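Uncharacterized protein MJ1460 (Methanocaldococcus jannaschii DSM 2661, PDB 2OSO) is of unknown function but carries a zinc-binding V4R domain of the vinyl-4-reductase family, probably a module that binds small molecules. Local coordinates at residues 136-141 and 151-156; 84-89 and 98-103; 79-84 and 104-109. The protein carries 3 engineered substitutions. All blocks are in the same frame, centred on the assembly; numbering follows the deposited sequence.

Interaction 1: 136-141 and 151-156; sequences FVVNEV and CVFEVK. With ZN (zinc ion), chain B.
Val137, Asn139 and Val141 reach across through their backbones to Lys156, Glu154 and Val152, making strands 135-142 and 151-158 an antiparallel beta hairpin whose loop end grips a zinc ion. The backbone bonds are regular: Val137 and Lys156 form one reciprocal hydrogen-bonded pair, Asn139 and Glu154 the next, and Val141 N then gives a single bond to Val152 O (2.9 Å). The amine of Lys156, its chain bent about CG-CD and CD-CE, adds a weak bond from NZ to Val137 O (3.4 Å).

Apolar contacts gather on the face of Val138 and Val155, which helix 118-132 covers. Val138 CG1 lies against Phe153 CB at 3.7 Å, and Phe136 CD1 presses on Val155 CG1 at 3.4 Å. Beside them, Glu140 sets CG over a face of the Phe153 ring, a CH-pi contact with CG 4.1 Å from the centroid and the carboxylate only 11° from the ring plane. An alanine in place of Phe153 removes that platform, which would probably open a gap beneath helix 118-132 and cost CB and CG of Glu140 the surface they rest on, leaving its carboxylate held mainly by the metal.

The metal bonds illustrate how a hairpin can present ligands from both its strands. With CG trans to the backbone N (chi1 -174°) and the chain extended, Glu140 carries its carboxylate past the ring to the zinc; Cys151 supplies SG at 2.3 Å from the ion, and His117 and Cys143 complete the site. Glu140 binds through one oxygen: OE2 is 1.9 Å from zinc, OE1 3.4 Å.

Interaction 2: 84-89 and 98-103; sequences LEIDEN and YKIKLS
Leu84 and Leu102 both turn CG opposite the backbone N (chi1 -155° and -176°), and these rotations bring the two side chains together, CD1 to CD1 at 3.9 Å. They belong to an antiparallel pair at the border of the four-stranded sheet, where the short outermost strand 83-85 runs beside strand 98-103 and the connection between the two contains helix 88-93. Further along the same buried side, Ile100 places CG1 between its N and carbonyl carbon (chi1 67°), which leaves CG2 directed at Ile86; the two CG2 methyls meet at 3.9 Å with the side chains lying alongside each other. Helices 69-79 and 118-132 cover this apolar row.

The backbones are joined at one hydrogen-bonded pair. Glu85 N donates almost straight to Lys101 O (2.8 Å), and Lys101 N returns a longer bond to a lone pair of Glu85 O (3.1 Å).

The opposite face of the strands is polar and shows that facing charges need not pair. The Glu85 side chain passes over Lys101 CB, but the lysine chain runs on extended past the carboxylate, leaving its NZ 5.2 Å from Glu85 OE1. The carboxylate is instead held by a salt bridge with Lys150. Ser103 OG lies 3.3 Å from Glu85 OE2, at best a weak hydrogen bond.

Beyond Ile86 the two chains part as the first turns into helix 88-93, which Asp87 N-caps through OD1 to the backbone N of Lys90. Here a water links the backbones where direct bonds have ended: it accepts from Asp87 N (3.1 Å) and donates to Lys99 O (2.8 Å).

Interaction 3: 79-84 and 104-109; sequences MNFGDL and NPPYQW
A proline set over an aromatic face is the main side-chain contact here: Pro106 packs on Phe81 where the turn between helix 69-79 and strand 83-85 meets the loop that follows strand 98-103. CG of Pro106 stands above the ring in a CH-pi contact, 4.2 Å from the centroid of Phe81. The opposite face of that ring receives the CE methyl of Met79, a selenomethionine, 3.8 Å above the plane, so the phenyl group is clamped from both sides.

The backbones come closer still. Phe81 O is buried with no hydrogen-bond partner; the proline nitrogens beside it carry no hydrogen to give. It is met instead by a nearly straight CA-H...O contact from Pro105 CA at 3.5 Å. Next to it, Gly82 CA lies 3.3 Å from Asn104 O. A beta carbon at Gly82 would collide with that oxygen, and the backbone angles (phi 112°, psi -173°) would jam it against the preceding carbonyl as well.

The turn itself begins as a Schellman motif: Asn80, with positive phi, ends helix 69-79 and releases the chain toward the strand. This turn also faces the second subunit, where NZ of its Lys26 bonds to both Asn80 O and Asn104 O.

At the polar margin a water donates to Asp83 OD2 (2.8 Å) and accepts a weak bond from Asn104 ND2, while Asp83 OD1 has a salt bridge to Lys77. With CG opposite its backbone N (chi1 -161°), Asn104 sends its amide toward Gln108, whose NE2 donates in its own amide plane to Asn104 OD1 and to Pro105 O, both at 2.9 Å.

How the interactions relate
The three contacts follow one sheet from its zinc-bearing hairpin to its other border. Interactions 1 and 2, with centres about 10 Å apart, share the seam between strands 151-158 and 98-103, where Leu102 N and Cys151 O, and Phe153 N and Ile100 O, form probable hydrogen bonds of 2.8 Å. Interaction 2 is nested within the loop closed by interaction 3; Leu84 belongs to both, and Asp83 N lies 2.8 Å from Ser103 O, probably bonded. Interaction 3 returns to the metal: Pro105 CG touches the zinc ligand Cys151 SG at 3.9 Å, and Pro106 O accepts a hydrogen bond from His117, which places Pro105 and Pro106 in the second shell of the site.

Interaction 1: 136-141 and 151-156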
loop_
_atom_site.group_PDB
_atom_site.type_symbol
_atom_site.label_atom_id
_atom_site.label_comp_id
_atom_site.label_asym_id
_atom_site.label_seq_id
_atom_site.Cartn_x
_atom_site.Cartn_y
_atom_site.Cartn_z
ATOM N N PHE A 136 -1.810 -2.052 24.530
ATOM C CA PHE A 136 -3.022 -2.811 24.207
ATOM C C PHE A 136 -2.727 -4.002 23.318
ATOM O O PHE A 136 -1.847 -3.932 22.430
ATOM C CB PHE A 136 -4.057 -1.936 23.506
ATOM C CG PHE A 136 -4.679 -0.881 24.397
ATOM C CD1 PHE A 136 -5.809 -1.157 25.150
ATOM C CD2 PHE A 136 -4.094 0.385 24.510
ATOM C CE1 PHE A 136 -6.371 -0.196 25.975
ATOM C CE2 PHE A 136 -4.661 1.371 25.348
ATOM C CZ PHE A 136 -5.793 1.074 26.067
ATOM N N VAL A 137 -3.468 -5.100 23.537
ATOM C CA VAL A 137 -3.554 -6.172 22.549
ATOM C C VAL A 137 -4.977 -6.266 21.980
ATOM O O VAL A 137 -5.935 -6.306 22.719
ATOM C CB VAL A 137 -3.173 -7.539 23.137
ATOM C CG1 VAL A 137 -3.474 -8.624 22.164
ATOM C CG2 VAL A 137 -1.658 -7.544 23.531
ATOM N N VAL A 138 -5.086 -6.291 20.655
ATOM C CA VAL A 138 -6.382 -6.275 19.953
ATOM C C VAL A 138 -6.487 -7.543 19.119
ATOM O O VAL A 138 -5.596 -7.865 18.305
ATOM C CB VAL A 138 -6.531 -4.992 19.094
ATOM C CG1 VAL A 138 -7.917 -4.926 18.315
ATOM C CG2 VAL A 138 -6.336 -3.751 19.983
ATOM N N ASN A 139 -7.556 -8.293 19.357
ATOM C CA ASN A 139 -7.759 -9.561 18.731
ATOM C C ASN A 139 -9.138 -9.593 18.045
ATOM O O ASN A 139 -10.142 -9.336 18.662
ATOM C CB ASN A 139 -7.624 -10.655 19.784
ATOM C CG ASN A 139 -7.859 -12.044 19.225
ATOM O OD1 ASN A 139 -7.329 -12.413 18.157
ATOM N ND2 ASN A 139 -8.612 -12.850 19.962
ATOM N N GLU A 140 -9.160 -9.897 16.758
ATOM C CA GLU A 140 -10.385 -9.848 15.997
ATOM C C GLU A 140 -11.031 -11.200 16.240
ATOM O O GLU A 140 -10.414 -12.230 15.990
ATOM C CB GLU A 140 -10.141 -9.588 14.482
ATOM C CG GLU A 140 -11.447 -9.399 13.694
ATOM C CD GLU A 140 -11.224 -9.142 12.219
ATOM O OE1 GLU A 140 -10.138 -9.481 11.716
ATOM O OE2 GLU A 140 -12.147 -8.626 11.548
ATOM N N VAL A 141 -12.266 -11.173 16.735
ATOM C CA VAL A 141 -12.982 -12.382 17.127
ATOM C C VAL A 141 -14.162 -12.664 16.214
ATOM O O VAL A 141 -14.663 -13.777 16.205
ATOM C CB VAL A 141 -13.433 -12.268 18.632
ATOM C CG1 VAL A 141 -12.192 -12.071 19.603
ATOM C CG2 VAL A 141 -14.449 -11.098 18.814
ATOM N N CYS A 151 -17.162 -6.530 11.548
ATOM C CA CYS A 151 -16.030 -7.146 12.257
ATOM C C CYS A 151 -16.060 -6.690 13.714
ATOM O O CYS A 151 -16.457 -5.545 13.995
ATOM C CB CYS A 151 -14.706 -6.789 11.621
ATOM S SG CYS A 151 -14.497 -7.117 9.788
ATOM N N VAL A 152 -15.611 -7.564 14.611
ATOM C CA VAL A 152 -15.574 -7.308 16.040
ATOM C C VAL A 152 -14.186 -7.602 16.599
ATOM O O VAL A 152 -13.621 -8.681 16.410
ATOM C CB VAL A 152 -16.616 -8.120 16.795
ATOM C CG1 VAL A 152 -16.532 -7.823 18.305
ATOM C CG2 VAL A 152 -18.020 -7.860 16.255
ATOM N N PHE A 153 -13.677 -6.609 17.319
ATOM C CA PHE A 153 -12.355 -6.652 17.933
ATOM C C PHE A 153 -12.467 -6.562 19.462
ATOM O O PHE A 153 -13.123 -5.661 20.001
ATOM C CB PHE A 153 -11.499 -5.507 17.410
ATOM C CG PHE A 153 -11.357 -5.465 15.879
ATOM C CD1 PHE A 153 -12.309 -4.798 15.094
ATOM C CD2 PHE A 153 -10.268 -6.042 15.249
ATOM C CE1 PHE A 153 -12.173 -4.721 13.684
ATOM C CE2 PHE A 153 -10.136 -5.997 13.816
ATOM C CZ PHE A 153 -11.068 -5.296 13.053
ATOM N N GLU A 154 -11.775 -7.482 20.125
ATOM C CA GLU A 154 -11.589 -7.520 21.576
ATOM C C GLU A 154 -10.321 -6.705 21.945
ATOM O O GLU A 154 -9.228 -6.981 21.390
ATOM C CB GLU A 154 -11.336 -8.978 21.929
ATOM C CG GLU A 154 -11.860 -9.511 23.175
ATOM C CD GLU A 154 -12.004 -11.041 23.039
ATOM O OE1 GLU A 154 -11.004 -11.682 22.573
ATOM O OE2 GLU A 154 -13.107 -11.583 23.293
ATOM N N VAL A 155 -10.469 -5.701 22.830
ATOM C CA VAL A 155 -9.355 -4.813 23.236
ATOM C C VAL A 155 -8.972 -5.088 24.678
ATOM O O VAL A 155 -9.800 -4.922 25.583
ATOM C CB VAL A 155 -9.700 -3.288 23.117
ATOM C CG1 VAL A 155 -8.464 -2.396 23.510
ATOM C CG2 VAL A 155 -10.186 -2.947 21.728
ATOM N N LYS A 156 -7.708 -5.451 24.889
ATOM C CA LYS A 156 -7.177 -5.837 26.181
ATOM C C LYS A 156 -6.008 -4.961 26.551
ATOM O O LYS A 156 -5.126 -4.682 25.742
ATOM C CB LYS A 156 -6.666 -7.258 26.153
ATOM C CG LYS A 156 -7.756 -8.318 26.176
ATOM C CD LYS A 156 -7.174 -9.709 25.903
ATOM C CE LYS A 156 -6.633 -9.842 24.465
ATOM N NZ LYS A 156 -7.509 -9.260 23.362
HETATM ZN ZN ZN B . -12.680 -8.512 9.745
#

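Interaction 2: 84-89 and 98-103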
loop_
_atom_site.group_PDB
_atom_site.type_symbol
_atom_site.label_atom_id
_atom_site.label_comp_id
_atom_site.label_asym_id
_atom_site.label_seq_id
_atom_site.Cartn_x
_atom_site.Cartn_y
_atom_site.Cartn_z
ATOM N N LEU A 84 -15.856 2.833 12.091
ATOM C CA LEU A 84 -15.397 2.277 13.333
ATOM C C LEU A 84 -16.428 2.650 14.422
ATOM O O LEU A 84 -16.782 3.802 14.577
ATOM C CB LEU A 84 -14.013 2.880 13.634
ATOM C CG LEU A 84 -12.988 2.187 14.509
ATOM C CD1 LEU A 84 -12.845 0.719 14.143
ATOM C CD2 LEU A 84 -11.602 2.961 14.466
ATOM N N GLU A 85 -16.930 1.644 15.127
ATOM C CA GLU A 85 -17.900 1.824 16.200
ATOM C C GLU A 85 -17.186 1.661 17.538
ATOM O O GLU A 85 -16.766 0.564 17.899
ATOM C CB GLU A 85 -19.060 0.828 16.049
ATOM C CG GLU A 85 -19.786 0.968 14.723
ATOM C CD GLU A 85 -20.929 -0.033 14.484
ATOM O OE1 GLU A 85 -21.299 -0.834 15.382
ATOM O OE2 GLU A 85 -21.453 0.001 13.351
ATOM N N ILE A 86 -17.049 2.769 18.260
ATOM C CA ILE A 86 -16.380 2.817 19.579
ATOM C C ILE A 86 -17.189 3.740 20.474
ATOM O O ILE A 86 -17.401 4.902 20.123
ATOM C CB ILE A 86 -14.926 3.406 19.509
ATOM C CG1 ILE A 86 -14.175 2.910 18.256
ATOM C CG2 ILE A 86 -14.168 3.134 20.809
ATOM C CD1 ILE A 86 -12.630 3.175 18.256
ATOM N N ASP A 87 -17.641 3.220 21.613
ATOM C CA ASP A 87 -18.295 4.012 22.649
ATOM C C ASP A 87 -17.234 4.495 23.635
ATOM O O ASP A 87 -16.871 3.781 24.563
ATOM C CB ASP A 87 -19.329 3.146 23.356
ATOM C CG ASP A 87 -20.233 3.950 24.331
ATOM O OD1 ASP A 87 -19.836 5.064 24.734
ATOM O OD2 ASP A 87 -21.337 3.447 24.682
ATOM N N GLU A 88 -16.771 5.725 23.450
ATOM C CA GLU A 88 -15.706 6.302 24.259
ATOM C C GLU A 88 -16.058 6.526 25.739
ATOM O O GLU A 88 -15.243 6.296 26.633
ATOM C CB GLU A 88 -15.349 7.638 23.640
ATOM C CG GLU A 88 -14.450 8.501 24.444
ATOM C CD GLU A 88 -14.047 9.726 23.665
ATOM O OE1 GLU A 88 -14.535 9.894 22.519
ATOM O OE2 GLU A 88 -13.247 10.500 24.194
ATOM N N ASN A 89 -17.258 7.011 25.991
ATOM C CA ASN A 89 -17.691 7.223 27.371
ATOM C C ASN A 89 -17.789 5.905 28.168
ATOM O O ASN A 89 -17.485 5.863 29.366
ATOM C CB ASN A 89 -18.987 8.037 27.386
ATOM C CG ASN A 89 -18.725 9.545 27.191
ATOM O OD1 ASN A 89 -17.566 9.979 27.034
ATOM N ND2 ASN A 89 -19.798 10.346 27.231
ATOM N N TYR A 98 -12.497 -4.393 26.302
ATOM C CA TYR A 98 -13.560 -3.706 25.591
ATOM C C TYR A 98 -13.817 -4.392 24.268
ATOM O O TYR A 98 -13.096 -5.310 23.869
ATOM C CB TYR A 98 -13.151 -2.234 25.314
ATOM C CG TYR A 98 -12.466 -1.539 26.477
ATOM C CD1 TYR A 98 -13.184 -1.160 27.602
ATOM C CD2 TYR A 98 -11.106 -1.235 26.436
ATOM C CE1 TYR A 98 -12.591 -0.563 28.658
ATOM C CE2 TYR A 98 -10.475 -0.598 27.504
ATOM C CZ TYR A 98 -11.236 -0.258 28.634
ATOM O OH TYR A 98 -10.692 0.386 29.723
ATOM N N LYS A 99 -14.842 -3.930 23.573
ATOM C CA LYS A 99 -15.153 -4.425 22.255
ATOM C C LYS A 99 -15.397 -3.236 21.392
ATOM O O LYS A 99 -16.039 -2.285 21.815
ATOM C CB LYS A 99 -16.389 -5.325 22.257
ATOM C CG LYS A 99 -16.133 -6.671 22.926
ATOM C CD LYS A 99 -17.101 -7.705 22.431
ATOM C CE LYS A 99 -17.300 -8.863 23.413
ATOM N NZ LYS A 99 -16.159 -9.803 23.435
ATOM N N ILE A 100 -14.866 -3.296 20.184
ATOM C CA ILE A 100 -15.123 -2.297 19.167
ATOM C C ILE A 100 -15.438 -3.004 17.843
ATOM O O ILE A 100 -15.028 -4.136 17.603
ATOM C CB ILE A 100 -13.933 -1.286 19.036
ATOM C CG1 ILE A 100 -12.686 -1.910 18.502
ATOM C CG2 ILE A 100 -13.543 -0.734 20.384
ATOM C CD1 ILE A 100 -11.444 -0.944 18.727
ATOM N N LYS A 101 -16.191 -2.336 16.988
ATOM C CA LYS A 101 -16.647 -2.972 15.770
ATOM C C LYS A 101 -16.231 -2.149 14.561
ATOM O O LYS A 101 -16.079 -0.929 14.628
ATOM C CB LYS A 101 -18.152 -3.181 15.799
ATOM C CG LYS A 101 -18.720 -3.995 17.020
ATOM C CD LYS A 101 -20.121 -4.576 16.645
ATOM C CE LYS A 101 -20.945 -5.189 17.822
ATOM N NZ LYS A 101 -22.396 -5.506 17.428
ATOM N N LEU A 102 -16.049 -2.831 13.445
ATOM C CA LEU A 102 -15.890 -2.175 12.166
ATOM C C LEU A 102 -16.963 -2.579 11.090
ATOM O O LEU A 102 -17.244 -3.767 10.817
ATOM C CB LEU A 102 -14.449 -2.356 11.685
ATOM C CG LEU A 102 -14.022 -1.660 10.389
ATOM C CD1 LEU A 102 -13.882 -0.125 10.493
ATOM C CD2 LEU A 102 -12.691 -2.314 9.961
ATOM N N SER A 103 -17.639 -1.554 10.572
ATOM C CA SER A 103 -18.616 -1.682 9.476
ATOM C C SER A 103 -17.987 -1.270 8.141
ATOM O O SER A 103 -17.216 -0.324 8.096
ATOM C CB SER A 103 -19.797 -0.735 9.700
ATOM O OG SER A 103 -20.820 -1.401 10.388
HETATM O O HOH W 1 -17.343 0.138 22.025
#

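Interaction 3: 79-84 and 104-109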
loop_
_atom_site.group_PDB
_atom_site.type_symbol
_atom_site.label_atom_id
_atom_site.label_comp_id
_atom_site.label_asym_id
_atom_site.label_seq_id
_atom_site.Cartn_x
_atom_site.Cartn_y
_atom_site.Cartn_z
HETATM N N MSE A 79 -9.098 6.769 5.243
HETATM C CA MSE A 79 -8.403 5.638 4.661
HETATM C C MSE A 79 -9.342 4.771 3.802
HETATM O O MSE A 79 -8.877 3.934 3.022
HETATM C CB MSE A 79 -7.798 4.805 5.774
HETATM C CG MSE A 79 -6.704 5.420 6.552
HETATM SE SE MSE A 79 -5.899 4.088 7.803
HETATM C CE MSE A 79 -4.819 3.099 6.535
ATOM N N ASN A 80 -10.656 4.986 3.933
ATOM C CA ASN A 80 -11.668 4.164 3.300
ATOM C C ASN A 80 -11.640 2.748 3.866
ATOM O O ASN A 80 -11.993 1.724 3.202
ATOM C CB ASN A 80 -11.569 4.206 1.760
ATOM C CG ASN A 80 -12.876 3.869 1.103
ATOM O OD1 ASN A 80 -13.925 4.067 1.707
ATOM N ND2 ASN A 80 -12.837 3.334 -0.125
ATOM N N PHE A 81 -11.319 2.678 5.157
ATOM C CA PHE A 81 -11.256 1.388 5.878
ATOM C C PHE A 81 -12.566 1.040 6.600
ATOM O O PHE A 81 -12.691 -0.034 7.163
ATOM C CB PHE A 81 -10.049 1.425 6.857
ATOM C CG PHE A 81 -8.768 0.864 6.280
ATOM C CD1 PHE A 81 -8.515 0.899 4.920
ATOM C CD2 PHE A 81 -7.814 0.330 7.123
ATOM C CE1 PHE A 81 -7.379 0.350 4.401
ATOM C CE2 PHE A 81 -6.675 -0.217 6.650
ATOM C CZ PHE A 81 -6.428 -0.215 5.258
ATOM N N GLY A 82 -13.556 1.938 6.537
ATOM C CA GLY A 82 -14.869 1.715 7.119
ATOM C C GLY A 82 -15.241 2.585 8.306
ATOM O O GLY A 82 -14.541 3.540 8.657
ATOM N N ASP A 83 -16.381 2.241 8.893
ATOM C CA ASP A 83 -16.994 2.982 10.005
ATOM C C ASP A 83 -16.726 2.245 11.300
ATOM O O ASP A 83 -17.310 1.191 11.579
ATOM C CB ASP A 83 -18.499 3.121 9.810
ATOM C CG ASP A 83 -18.857 3.649 8.441
ATOM O OD1 ASP A 83 -18.703 4.861 8.178
ATOM O OD2 ASP A 83 -19.272 2.836 7.612
ATOM N N LEU A 84 -15.856 2.833 12.091
ATOM C CA LEU A 84 -15.397 2.277 13.333
ATOM C C LEU A 84 -16.428 2.650 14.422
ATOM O O LEU A 84 -16.782 3.802 14.577
ATOM C CB LEU A 84 -14.013 2.880 13.634
ATOM C CG LEU A 84 -12.988 2.187 14.509
ATOM C CD1 LEU A 84 -12.845 0.719 14.143
ATOM C CD2 LEU A 84 -11.602 2.961 14.466
ATOM N N ASN A 104 -18.380 -1.940 7.060
ATOM C CA ASN A 104 -17.867 -1.656 5.683
ATOM C C ASN A 104 -16.323 -1.691 5.559
ATOM O O ASN A 104 -15.700 -0.733 5.043
ATOM C CB ASN A 104 -18.462 -0.320 5.183
ATOM C CG ASN A 104 -18.396 -0.155 3.665
ATOM O OD1 ASN A 104 -18.448 -1.123 2.902
ATOM N ND2 ASN A 104 -18.260 1.087 3.224
ATOM N N PRO A 105 -15.694 -2.791 6.023
ATOM C CA PRO A 105 -14.237 -2.928 6.029
ATOM C C PRO A 105 -13.733 -3.284 4.613
ATOM O O PRO A 105 -14.540 -3.501 3.723
ATOM C CB PRO A 105 -14.002 -4.082 6.973
ATOM C CG PRO A 105 -15.201 -4.997 6.650
ATOM C CD PRO A 105 -16.351 -4.038 6.457
ATOM N N PRO A 106 -12.416 -3.277 4.392
ATOM C CA PRO A 106 -11.928 -3.792 3.114
ATOM C C PRO A 106 -12.058 -5.316 3.019
ATOM O O PRO A 106 -12.387 -5.988 4.007
ATOM C CB PRO A 106 -10.443 -3.347 3.080
ATOM C CG PRO A 106 -10.208 -2.577 4.269
ATOM C CD PRO A 106 -11.331 -2.703 5.218
ATOM N N TYR A 107 -11.808 -5.832 1.819
ATOM C CA TYR A 107 -11.724 -7.249 1.551
ATOM C C TYR A 107 -13.033 -7.989 1.749
ATOM O O TYR A 107 -12.995 -9.113 2.183
ATOM C CB TYR A 107 -10.675 -7.915 2.439
ATOM C CG TYR A 107 -9.299 -7.376 2.239
ATOM C CD1 TYR A 107 -8.715 -7.419 0.982
ATOM C CD2 TYR A 107 -8.558 -6.889 3.294
ATOM C CE1 TYR A 107 -7.460 -6.957 0.773
ATOM C CE2 TYR A 107 -7.269 -6.425 3.105
ATOM C CZ TYR A 107 -6.726 -6.471 1.819
ATOM O OH TYR A 107 -5.454 -5.998 1.533
ATOM N N GLN A 108 -14.162 -7.354 1.449
ATOM C CA GLN A 108 -15.484 -8.039 1.524
ATOM C C GLN A 108 -15.714 -9.100 0.422
ATOM O O GLN A 108 -16.617 -9.966 0.521
ATOM C CB GLN A 108 -16.600 -6.995 1.514
ATOM C CG GLN A 108 -16.654 -6.087 2.728
ATOM C CD GLN A 108 -17.646 -4.948 2.526
ATOM O OE1 GLN A 108 -18.745 -5.179 2.038
ATOM N NE2 GLN A 108 -17.236 -3.712 2.807
ATOM N N TRP A 109 -14.911 -9.031 -0.630
ATOM C CA TRP A 109 -14.854 -10.064 -1.680
ATOM C C TRP A 109 -14.104 -11.324 -1.197
ATOM O O TRP A 109 -13.996 -12.306 -1.940
ATOM C CB TRP A 109 -14.201 -9.512 -2.948
ATOM C CG TRP A 109 -12.911 -8.741 -2.722
ATOM C CD1 TRP A 109 -12.772 -7.386 -2.531
ATOM C CD2 TRP A 109 -11.588 -9.282 -2.659
ATOM N NE1 TRP A 109 -11.463 -7.074 -2.323
ATOM C CE2 TRP A 109 -10.712 -8.216 -2.398
ATOM C CE3 TRP A 109 -11.061 -10.563 -2.784
ATOM C CZ2 TRP A 109 -9.345 -8.408 -2.261
ATOM C CZ3 TRP A 109 -9.716 -10.755 -2.635
ATOM C CH2 TRP A 109 -8.877 -9.702 -2.382
HETATM O O HOH W 2 -17.814 3.794 5.365
#